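Local coordinates for sulfur oxidation protein soxB (Thermus thermophilus, PDB 2WDD) that hydrolyses the sulfur-sulfur bond of cysteine S-thiosulfonate groups in the Sox sulfur oxidation pathway, using a manganese-containing active site, at residues Trp134-Leu142 against Asp419-Phe427; His38-Met47 against Arg405-Gln414. All blocks are in the same frame, centred on the assembly; numbering follows the deposited sequence.

Interaction 1: Trp134-Leu142 against Asp419-Phe427; sequences WTNSGLSLL and DHLYAYTGF. With TBU (tertiary-butyl alcohol), chain D.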
loop_
_atom_site.group_PDB
_atom_site.type_symbol
_atom_site.label_atom_id
_atom_site.label_comp_id
_atom_site.label_asym_id
_atom_site.label_seq_id
_atom_site.Cartn_x
_atom_site.Cartn_y
_atom_site.Cartn_z
ATOM N N TRP A 134 9.068 2.226 6.111
ATOM C CA TRP A 134 9.889 3.377 6.473
ATOM C C TRP A 134 9.545 4.733 5.912
ATOM O O TRP A 134 10.081 5.749 6.380
ATOM C CB TRP A 134 11.349 3.111 6.097
ATOM C CG TRP A 134 11.996 1.947 6.791
ATOM C CD1 TRP A 134 11.520 1.236 7.867
ATOM C CD2 TRP A 134 13.299 1.434 6.514
ATOM N NE1 TRP A 134 12.440 0.282 8.245
ATOM C CE2 TRP A 134 13.543 0.386 7.432
ATOM C CE3 TRP A 134 14.261 1.717 5.541
ATOM C CZ2 TRP A 134 14.708 -0.379 7.392
ATOM C CZ3 TRP A 134 15.428 0.972 5.516
ATOM C CH2 TRP A 134 15.642 -0.062 6.443
ATOM N N THR A 135 8.732 4.740 4.861
ATOM C CA THR A 135 8.485 5.946 4.095
ATOM C C THR A 135 7.062 6.457 4.111
ATOM O O THR A 135 6.146 5.799 4.621
ATOM C CB THR A 135 8.911 5.674 2.632
ATOM O OG1 THR A 135 8.253 4.482 2.164
ATOM C CG2 THR A 135 10.422 5.451 2.550
ATOM N N ASN A 136 6.895 7.632 3.502
ATOM C CA ASN A 136 5.577 8.214 3.225
ATOM C C ASN A 136 4.749 8.722 4.398
ATOM O O ASN A 136 3.546 8.478 4.478
ATOM C CB ASN A 136 4.767 7.271 2.339
ATOM C CG ASN A 136 5.618 6.640 1.257
ATOM O OD1 ASN A 136 5.772 5.422 1.203
ATOM N ND2 ASN A 136 6.205 7.475 0.407
ATOM N N SER A 137 5.384 9.482 5.283
ATOM C CA SER A 137 4.671 10.062 6.409
ATOM C C SER A 137 5.479 11.241 6.905
ATOM O O SER A 137 6.629 11.403 6.526
ATOM C CB SER A 137 4.506 9.046 7.538
ATOM O OG SER A 137 5.744 8.834 8.213
ATOM N N GLY A 138 4.866 12.065 7.744
ATOM C CA GLY A 138 5.564 13.208 8.306
ATOM C C GLY A 138 6.767 12.747 9.110
ATOM O O GLY A 138 7.885 13.230 8.909
ATOM N N LEU A 139 6.544 11.805 10.024
ATOM C CA LEU A 139 7.618 11.287 10.863
ATOM C C LEU A 139 8.773 10.790 10.010
ATOM O O LEU A 139 9.947 11.033 10.319
ATOM C CB LEU A 139 7.115 10.136 11.732
ATOM C CG LEU A 139 8.155 9.442 12.614
ATOM C CD1 LEU A 139 8.554 10.345 13.788
ATOM C CD2 LEU A 139 7.595 8.114 13.128
ATOM N N SER A 140 8.447 10.083 8.934
ATOM C CA SER A 140 9.479 9.551 8.061
ATOM C C SER A 140 10.268 10.648 7.358
ATOM O O SER A 140 11.494 10.609 7.319
ATOM C CB SER A 140 8.866 8.631 7.002
ATOM O OG SER A 140 9.852 8.210 6.085
ATOM N N LEU A 141 9.564 11.590 6.739
ATOM C CA LEU A 141 10.249 12.638 5.986
ATOM C C LEU A 141 11.137 13.474 6.893
ATOM O O LEU A 141 12.236 13.871 6.501
ATOM C CB LEU A 141 9.254 13.538 5.254
ATOM C CG LEU A 141 8.571 12.924 4.033
ATOM C CD1 LEU A 141 7.461 13.849 3.560
ATOM C CD2 LEU A 141 9.561 12.640 2.914
ATOM N N LEU A 142 10.654 13.734 8.104
ATOM C CA LEU A 142 11.403 14.556 9.056
ATOM C C LEU A 142 12.660 13.900 9.597
ATOM O O LEU A 142 13.506 14.576 10.187
ATOM C CB LEU A 142 10.503 14.979 10.215
ATOM C CG LEU A 142 9.481 16.072 9.875
ATOM C CD1 LEU A 142 8.374 16.165 10.935
ATOM C CD2 LEU A 142 10.178 17.416 9.696
ATOM N N ASP A 419 0.547 16.754 8.346
ATOM C CA ASP A 419 0.774 15.314 8.502
ATOM C C ASP A 419 -0.038 14.540 7.464
ATOM O O ASP A 419 0.457 13.576 6.886
ATOM C CB ASP A 419 0.501 14.833 9.928
ATOM C CG ASP A 419 1.253 13.541 10.262
ATOM O OD1 ASP A 419 2.464 13.461 9.969
ATOM O OD2 ASP A 419 0.614 12.575 10.735
ATOM N N HIS A 420 -1.255 15.003 7.178
ATOM C CA HIS A 420 -2.068 14.368 6.140
ATOM C C HIS A 420 -1.434 14.594 4.770
ATOM O O HIS A 420 -1.397 13.691 3.937
ATOM C CB HIS A 420 -3.493 14.927 6.111
ATOM C CG HIS A 420 -4.293 14.643 7.346
ATOM N ND1 HIS A 420 -5.007 15.626 7.996
ATOM C CD2 HIS A 420 -4.560 13.487 8.001
ATOM C CE1 HIS A 420 -5.663 15.095 9.011
ATOM N NE2 HIS A 420 -5.401 13.799 9.045
ATOM N N LEU A 421 -0.979 15.818 4.504
ATOM C CA LEU A 421 -0.378 16.086 3.202
ATOM C C LEU A 421 0.798 15.135 2.972
ATOM O O LEU A 421 0.987 14.636 1.863
ATOM C CB LEU A 421 0.092 17.537 3.089
ATOM C CG LEU A 421 -0.980 18.626 3.138
ATOM C CD1 LEU A 421 -0.349 19.984 2.777
ATOM C CD2 LEU A 421 -2.135 18.284 2.215
ATOM N N TYR A 422 1.599 14.893 4.007
ATOM C CA TYR A 422 2.732 13.979 3.874
ATOM C C TYR A 422 2.254 12.531 3.731
ATOM O O TYR A 422 2.850 11.750 2.992
ATOM C CB TYR A 422 3.686 14.099 5.058
ATOM C CG TYR A 422 4.382 15.446 5.191
ATOM C CD1 TYR A 422 4.945 16.078 4.092
ATOM C CD2 TYR A 422 4.486 16.065 6.435
ATOM C CE1 TYR A 422 5.571 17.317 4.222
ATOM C CE2 TYR A 422 5.117 17.298 6.575
ATOM C CZ TYR A 422 5.657 17.909 5.468
ATOM O OH TYR A 422 6.285 19.125 5.610
ATOM N N ALA A 423 1.150 12.184 4.387
ATOM C CA ALA A 423 0.583 10.838 4.228
ATOM C C ALA A 423 0.107 10.596 2.788
ATOM O O ALA A 423 0.140 9.472 2.294
ATOM C CB ALA A 423 -0.575 10.625 5.187
ATOM N N TYR A 424 -0.368 11.652 2.134
ATOM C CA TYR A 424 -0.868 11.547 0.773
ATOM C C TYR A 424 0.190 11.772 -0.298
ATOM O O TYR A 424 0.065 11.260 -1.417
ATOM C CB TYR A 424 -1.930 12.623 0.543
ATOM C CG TYR A 424 -3.303 12.338 1.101
ATOM C CD1 TYR A 424 -4.047 11.243 0.659
ATOM C CD2 TYR A 424 -3.934 13.278 1.923
ATOM C CE1 TYR A 424 -5.369 11.054 1.089
ATOM C CE2 TYR A 424 -5.250 13.107 2.355
ATOM C CZ TYR A 424 -5.959 11.986 1.949
ATOM O OH TYR A 424 -7.266 11.828 2.374
ATOM N N THR A 425 1.154 12.652 -0.015
ATOM C CA THR A 425 2.096 13.074 -1.048
ATOM C C THR A 425 3.554 13.065 -0.620
ATOM O O THR A 425 4.399 13.711 -1.266
ATOM C CB THR A 425 1.736 14.489 -1.585
ATOM O OG1 THR A 425 1.917 15.465 -0.547
ATOM C CG2 THR A 425 0.297 14.553 -2.103
ATOM N N GLY A 426 3.845 12.346 0.460
ATOM C CA GLY A 426 5.183 12.262 1.013
ATOM C C GLY A 426 6.160 11.402 0.237
ATOM O O GLY A 426 6.758 10.472 0.798
ATOM N N PHE A 427 6.302 11.680 -1.056
ATOM C CA PHE A 427 7.319 11.032 -1.889
ATOM C C PHE A 427 8.640 11.714 -1.545
ATOM O O PHE A 427 8.666 12.918 -1.297
ATOM C CB PHE A 427 7.092 11.363 -3.374
ATOM C CG PHE A 427 5.826 10.799 -3.947
ATOM C CD1 PHE A 427 5.854 9.634 -4.711
ATOM C CD2 PHE A 427 4.617 11.462 -3.783
ATOM C CE1 PHE A 427 4.683 9.114 -5.282
ATOM C CE2 PHE A 427 3.441 10.945 -4.331
ATOM C CZ PHE A 427 3.469 9.758 -5.049
HETATM O O TBU D . 9.435 17.631 4.350
HETATM C C TBU D . 10.767 18.051 4.644
HETATM C C1 TBU D . 10.763 19.444 5.242
HETATM C C2 TBU D . 11.379 17.071 5.644
HETATM C C3 TBU D . 11.586 18.087 3.351
HETATM O O HOH W 1 1.216 7.194 3.507
HETATM O O HOH W 2 8.836 9.082 1.916
HETATM O O HOH W 3 1.929 11.201 7.602
HETATM O O HOH W 4 3.856 11.342 10.815
#
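Beside the manganese site, Asn-136 reaches from the loop before helix 138-142 to the inverse gamma turn centred on Gly-426. Asn-136 ND2 donates to Gly-426 O at 3.1 Å, with the donor standing above the carbonyl plane (51° out of it). The other end of the amide, OD1, bonds to Thr-135 OG1 and to ND1 of His-38, a manganese ligand. Asn-136 is thus a second-shell residue and probably helps to fix the rotation of the metal-binding imidazole. With an alanine here, Gly-426 O would probably lose its amide partner and the His-38 ring would be freer to turn.

Ser-137 is the N-cap of helix 138-142. Its OG accepts from Ser-140 N at 3.1 Å and also bonds to Gly-39 O. Gly-138 allows a close approach: its CA is 3.5 Å from Asp-419 OD1, where a side chain would clash. Waters bridge the seam, one from Gly-138 N to Asp-419 O, another from Leu-139 N to Asp-419 OD1. With chi1 -73°, Leu-141 CG lies beside its backbone N, and CD1 approaches the Tyr-422 ring obliquely, 3.4 Å from Tyr-422 CD1. The phenol OH bonds to His-359, and the bound tertiary-butyl alcohol has its O 3.7 Å from Tyr-422 OH. This is a second-shell contact beside a two-manganese centre, where a capped helix start meets a helix of the C-terminal part at 82°.

Interaction 2: His38-Met47 against Arg405-Gln414; sequences HGQAFPHYFM and RWGTTILPGQ. With MN (manganese (II) ion), chain G.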
loop_
_atom_site.group_PDB
_atom_site.type_symbol
_atom_site.label_atom_id
_atom_site.label_comp_id
_atom_site.label_asym_id
_atom_site.label_seq_id
_atom_site.Cartn_x
_atom_site.Cartn_y
_atom_site.Cartn_z
ATOM N N HIS A 38 3.570 2.343 5.747
ATOM C CA HIS A 38 3.837 3.619 5.099
ATOM C C HIS A 38 4.003 4.745 6.121
ATOM O O HIS A 38 3.417 5.830 6.011
ATOM C CB HIS A 38 2.785 3.928 4.045
ATOM C CG HIS A 38 2.954 3.135 2.782
ATOM N ND1 HIS A 38 3.891 3.450 1.817
ATOM C CD2 HIS A 38 2.317 2.023 2.338
ATOM C CE1 HIS A 38 3.786 2.602 0.810
ATOM N NE2 HIS A 38 2.855 1.712 1.114
ATOM N N GLY A 39 4.827 4.450 7.125
ATOM C CA GLY A 39 5.219 5.374 8.176
ATOM C C GLY A 39 4.126 6.044 8.985
ATOM O O GLY A 39 4.375 7.058 9.649
ATOM N N GLN A 40 2.917 5.488 8.946
ATOM C CA GLN A 40 1.781 6.094 9.632
ATOM C C GLN A 40 1.886 5.976 11.137
ATOM O O GLN A 40 1.546 4.958 11.733
ATOM C CB GLN A 40 0.468 5.559 9.072
ATOM C CG GLN A 40 0.276 5.951 7.600
ATOM C CD GLN A 40 0.253 7.459 7.434
ATOM O OE1 GLN A 40 -0.625 8.128 7.981
ATOM N NE2 GLN A 40 1.260 8.008 6.745
ATOM N N ALA A 41 2.396 7.040 11.745
ATOM C CA ALA A 41 2.697 7.032 13.166
ATOM C C ALA A 41 1.518 7.204 14.103
ATOM O O ALA A 41 1.569 6.789 15.268
ATOM C CB ALA A 41 3.758 8.081 13.461
ATOM N N PHE A 42 0.457 7.817 13.601
ATOM C CA PHE A 42 -0.679 8.140 14.436
ATOM C C PHE A 42 -1.976 7.518 13.991
ATOM O O PHE A 42 -2.172 7.246 12.807
ATOM C CB PHE A 42 -0.843 9.658 14.461
ATOM C CG PHE A 42 0.382 10.375 14.942
ATOM C CD1 PHE A 42 1.251 10.985 14.046
ATOM C CD2 PHE A 42 0.743 10.304 16.278
ATOM C CE1 PHE A 42 2.413 11.593 14.496
ATOM C CE2 PHE A 42 1.904 10.916 16.733
ATOM C CZ PHE A 42 2.735 11.556 15.843
ATOM N N PRO A 43 -2.915 7.353 14.937
ATOM C CA PRO A 43 -4.234 6.836 14.577
ATOM C C PRO A 43 -4.803 7.742 13.487
ATOM O O PRO A 43 -4.635 8.966 13.525
ATOM C CB PRO A 43 -5.043 7.030 15.860
ATOM C CG PRO A 43 -4.021 6.937 16.958
ATOM C CD PRO A 43 -2.785 7.588 16.392
ATOM N N HIS A 44 -5.426 7.140 12.485
ATOM C CA HIS A 44 -5.991 7.902 11.384
ATOM C C HIS A 44 -7.111 7.078 10.762
ATOM O O HIS A 44 -7.487 6.038 11.305
ATOM C CB HIS A 44 -4.899 8.269 10.353
ATOM C CG HIS A 44 -4.308 7.095 9.634
ATOM N ND1 HIS A 44 -4.343 6.973 8.261
ATOM C CD2 HIS A 44 -3.653 6.002 10.091
ATOM C CE1 HIS A 44 -3.754 5.845 7.905
ATOM N NE2 HIS A 44 -3.353 5.220 8.998
ATOM N N TYR A 45 -7.638 7.510 9.627
ATOM C CA TYR A 45 -8.699 6.742 8.986
ATOM C C TYR A 45 -8.200 6.266 7.646
ATOM O O TYR A 45 -7.425 6.954 6.997
ATOM C CB TYR A 45 -9.952 7.590 8.839
ATOM C CG TYR A 45 -10.443 8.106 10.168
ATOM C CD1 TYR A 45 -11.274 7.332 10.974
ATOM C CD2 TYR A 45 -10.011 9.337 10.651
ATOM C CE1 TYR A 45 -11.699 7.798 12.217
ATOM C CE2 TYR A 45 -10.432 9.810 11.891
ATOM C CZ TYR A 45 -11.295 9.047 12.651
ATOM O OH TYR A 45 -11.709 9.516 13.882
ATOM N N PHE A 46 -8.624 5.070 7.242
ATOM C CA PHE A 46 -8.177 4.505 5.968
ATOM C C PHE A 46 -9.278 3.624 5.384
ATOM O O PHE A 46 -9.458 2.474 5.802
ATOM C CB PHE A 46 -6.896 3.686 6.177
ATOM C CG PHE A 46 -6.208 3.281 4.894
ATOM C CD1 PHE A 46 -5.198 4.066 4.346
ATOM C CD2 PHE A 46 -6.553 2.102 4.250
ATOM C CE1 PHE A 46 -4.559 3.686 3.178
ATOM C CE2 PHE A 46 -5.929 1.722 3.071
ATOM C CZ PHE A 46 -4.928 2.518 2.535
ATOM N N MET A 47 -10.014 4.180 4.424
ATOM C CA MET A 47 -11.105 3.465 3.782
ATOM C C MET A 47 -10.609 2.606 2.629
ATOM O O MET A 47 -9.774 3.040 1.832
ATOM C CB MET A 47 -12.126 4.471 3.245
ATOM C CG MET A 47 -13.386 3.822 2.695
ATOM S SD MET A 47 -14.507 5.045 1.989
ATOM C CE MET A 47 -13.831 5.105 0.335
ATOM N N ARG A 405 -1.288 3.299 -3.659
ATOM C CA ARG A 405 -2.267 2.740 -2.728
ATOM C C ARG A 405 -2.073 3.193 -1.291
ATOM O O ARG A 405 -2.866 2.848 -0.421
ATOM C CB ARG A 405 -2.387 1.216 -2.851
ATOM C CG ARG A 405 -3.180 0.801 -4.094
ATOM C CD ARG A 405 -3.368 -0.704 -4.239
ATOM N NE ARG A 405 -4.096 -0.989 -5.471
ATOM C CZ ARG A 405 -4.593 -2.176 -5.792
ATOM N NH1 ARG A 405 -5.249 -2.323 -6.936
ATOM N NH2 ARG A 405 -4.417 -3.213 -4.983
ATOM N N TRP A 406 -1.044 4.008 -1.041
ATOM C CA TRP A 406 -0.852 4.569 0.294
ATOM C C TRP A 406 -1.559 5.934 0.412
ATOM O O TRP A 406 -1.884 6.576 -0.589
ATOM C CB TRP A 406 0.625 4.708 0.658
ATOM C CG TRP A 406 1.533 5.256 -0.411
ATOM C CD1 TRP A 406 2.252 4.525 -1.322
ATOM C CD2 TRP A 406 2.005 6.609 -0.528
ATOM N NE1 TRP A 406 3.096 5.347 -2.034
ATOM C CE2 TRP A 406 2.969 6.631 -1.564
ATOM C CE3 TRP A 406 1.700 7.803 0.134
ATOM C CZ2 TRP A 406 3.613 7.808 -1.961
ATOM C CZ3 TRP A 406 2.329 8.968 -0.265
ATOM C CH2 TRP A 406 3.282 8.960 -1.301
ATOM N N GLY A 407 -1.835 6.350 1.643
ATOM C CA GLY A 407 -2.564 7.583 1.860
ATOM C C GLY A 407 -3.335 7.513 3.168
ATOM O O GLY A 407 -2.974 6.775 4.086
ATOM N N THR A 408 -4.404 8.296 3.254
ATOM C CA THR A 408 -5.200 8.365 4.468
ATOM C C THR A 408 -6.589 8.817 4.048
ATOM O O THR A 408 -6.824 9.084 2.864
ATOM C CB THR A 408 -4.509 9.302 5.485
ATOM O OG1 THR A 408 -5.101 9.166 6.781
ATOM C CG2 THR A 408 -4.605 10.747 5.033
ATOM N N THR A 409 -7.513 8.888 4.993
ATOM C CA THR A 409 -8.877 9.280 4.674
ATOM C C THR A 409 -9.309 10.402 5.617
ATOM O O THR A 409 -9.183 10.265 6.825
ATOM C CB THR A 409 -9.829 8.063 4.808
ATOM O OG1 THR A 409 -9.368 6.981 3.984
ATOM C CG2 THR A 409 -11.240 8.436 4.402
ATOM N N ILE A 410 -9.821 11.498 5.062
ATOM C CA ILE A 410 -10.283 12.640 5.868
ATOM C C ILE A 410 -11.799 12.585 5.989
ATOM O O ILE A 410 -12.509 12.511 4.992
ATOM C CB ILE A 410 -9.864 13.972 5.215
ATOM C CG1 ILE A 410 -8.381 13.942 4.858
ATOM C CG2 ILE A 410 -10.181 15.149 6.137
ATOM C CD1 ILE A 410 -7.514 13.719 6.045
ATOM N N LEU A 411 -12.298 12.633 7.217
ATOM C CA LEU A 411 -13.739 12.549 7.441
ATOM C C LEU A 411 -14.404 13.899 7.239
ATOM O O LEU A 411 -13.760 14.946 7.344
ATOM C CB LEU A 411 -14.021 12.078 8.867
ATOM C CG LEU A 411 -13.489 10.703 9.280
ATOM C CD1 LEU A 411 -13.963 10.388 10.717
ATOM C CD2 LEU A 411 -13.995 9.656 8.298
ATOM N N PRO A 412 -15.723 13.895 7.023
ATOM C CA PRO A 412 -16.419 15.178 6.898
ATOM C C PRO A 412 -16.223 15.989 8.175
ATOM O O PRO A 412 -16.335 15.457 9.285
ATOM C CB PRO A 412 -17.888 14.763 6.766
ATOM C CG PRO A 412 -17.836 13.377 6.191
ATOM C CD PRO A 412 -16.625 12.748 6.800
ATOM N N GLY A 413 -15.918 17.273 8.015
ATOM C CA GLY A 413 -15.708 18.167 9.137
ATOM C C GLY A 413 -14.320 18.107 9.744
ATOM O O GLY A 413 -14.002 18.873 10.656
ATOM N N GLN A 414 -13.480 17.205 9.237
ATOM C CA GLN A 414 -12.130 17.041 9.757
ATOM C C GLN A 414 -11.137 18.017 9.130
ATOM O O GLN A 414 -11.224 18.328 7.945
ATOM C CB GLN A 414 -11.649 15.588 9.585
ATOM C CG GLN A 414 -10.260 15.338 10.152
ATOM C CD GLN A 414 -9.802 13.885 10.054
ATOM O OE1 GLN A 414 -10.404 13.066 9.354
ATOM N NE2 GLN A 414 -8.716 13.569 10.744
HETATM MN MN MN G . 2.531 -0.182 -0.048
HETATM O O HOH W 5 -2.551 10.296 8.047
HETATM O O HOH W 6 -7.052 10.142 8.462
HETATM O O HOH W 7 2.685 -1.031 -1.942
#
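His-38 and Trp-406 form an offset stack at the metal end of this contact. The imidazole and the five-membered ring of the indole have centroids 4.3 Å apart and planes at 27°. Trp-406 CB sits over the centre of the imidazole face, 3.5 Å from its centroid. His-38 NE2 binds manganese at 2.2 Å, and Asp-36, Asp-132 and His-288 also ligate this ion. A sulfate ion lies against Trp-406, which is consistent with the indole lining the active-site pocket.

The middle is tight and polar. His-44 ND1 meets Thr-408 OG1 at 2.8 Å, in the plane of the imidazole; either could be the donor. A chi1 of 66° sets the ring between the backbone N and the carbonyl carbon, with Gln-40 OE1 over one face. Thr-409 is gripped twice. Its N donates to Tyr-45 O at 2.8 Å, and its OG1 accepts a nearly straight bond (168°) from Met-47 N at 2.9 Å. One water links Tyr-45 N, Thr-408 OG1 and Thr-409 O.

The far end is more open to solvent and mostly apolar, with fewer direct polar bonds across it. There the partly exposed Tyr-45 takes Leu-411 CD1 over one ring face, 3.7 Å from the centroid. Gln-414 OE1 accepts from Leu-411 N across a type II turn whose Gly-413 is exposed.

Helix 91-98 flanks this end, with Ala-95 against Tyr-45 and Phe-91 against Met-47 and Thr-409. Helix 418-425 meets Gln-40 and Ile-410. The two loops follow strands 29-34 and 398-401.

Overall arrangement
Interactions 1 and 2 are neighbours, with centres 11 Å apart, both buried near the middle of the chain. Their segments alternate in sequence: 38-47, 134-142, 405-414, 419-427. The first two follow strands 29-34 and 124-129, which lie side by side in one six-stranded sheet. The last two flank strand 415-416 and belong to the 5'-nucleotidase C-terminal domain. Both contacts thus join the metal-binding part to the C-terminal part, interaction 2 through loops and interaction 1 mainly through helices 138-143 and 418-425. They also touch each other: Tyr-424 OH is 2.8 Å from Thr-408 O, a probable hydrogen bond, and Ala-423 O packs on Trp-406. Together they make up adjoining parts of one interface beside the manganese site.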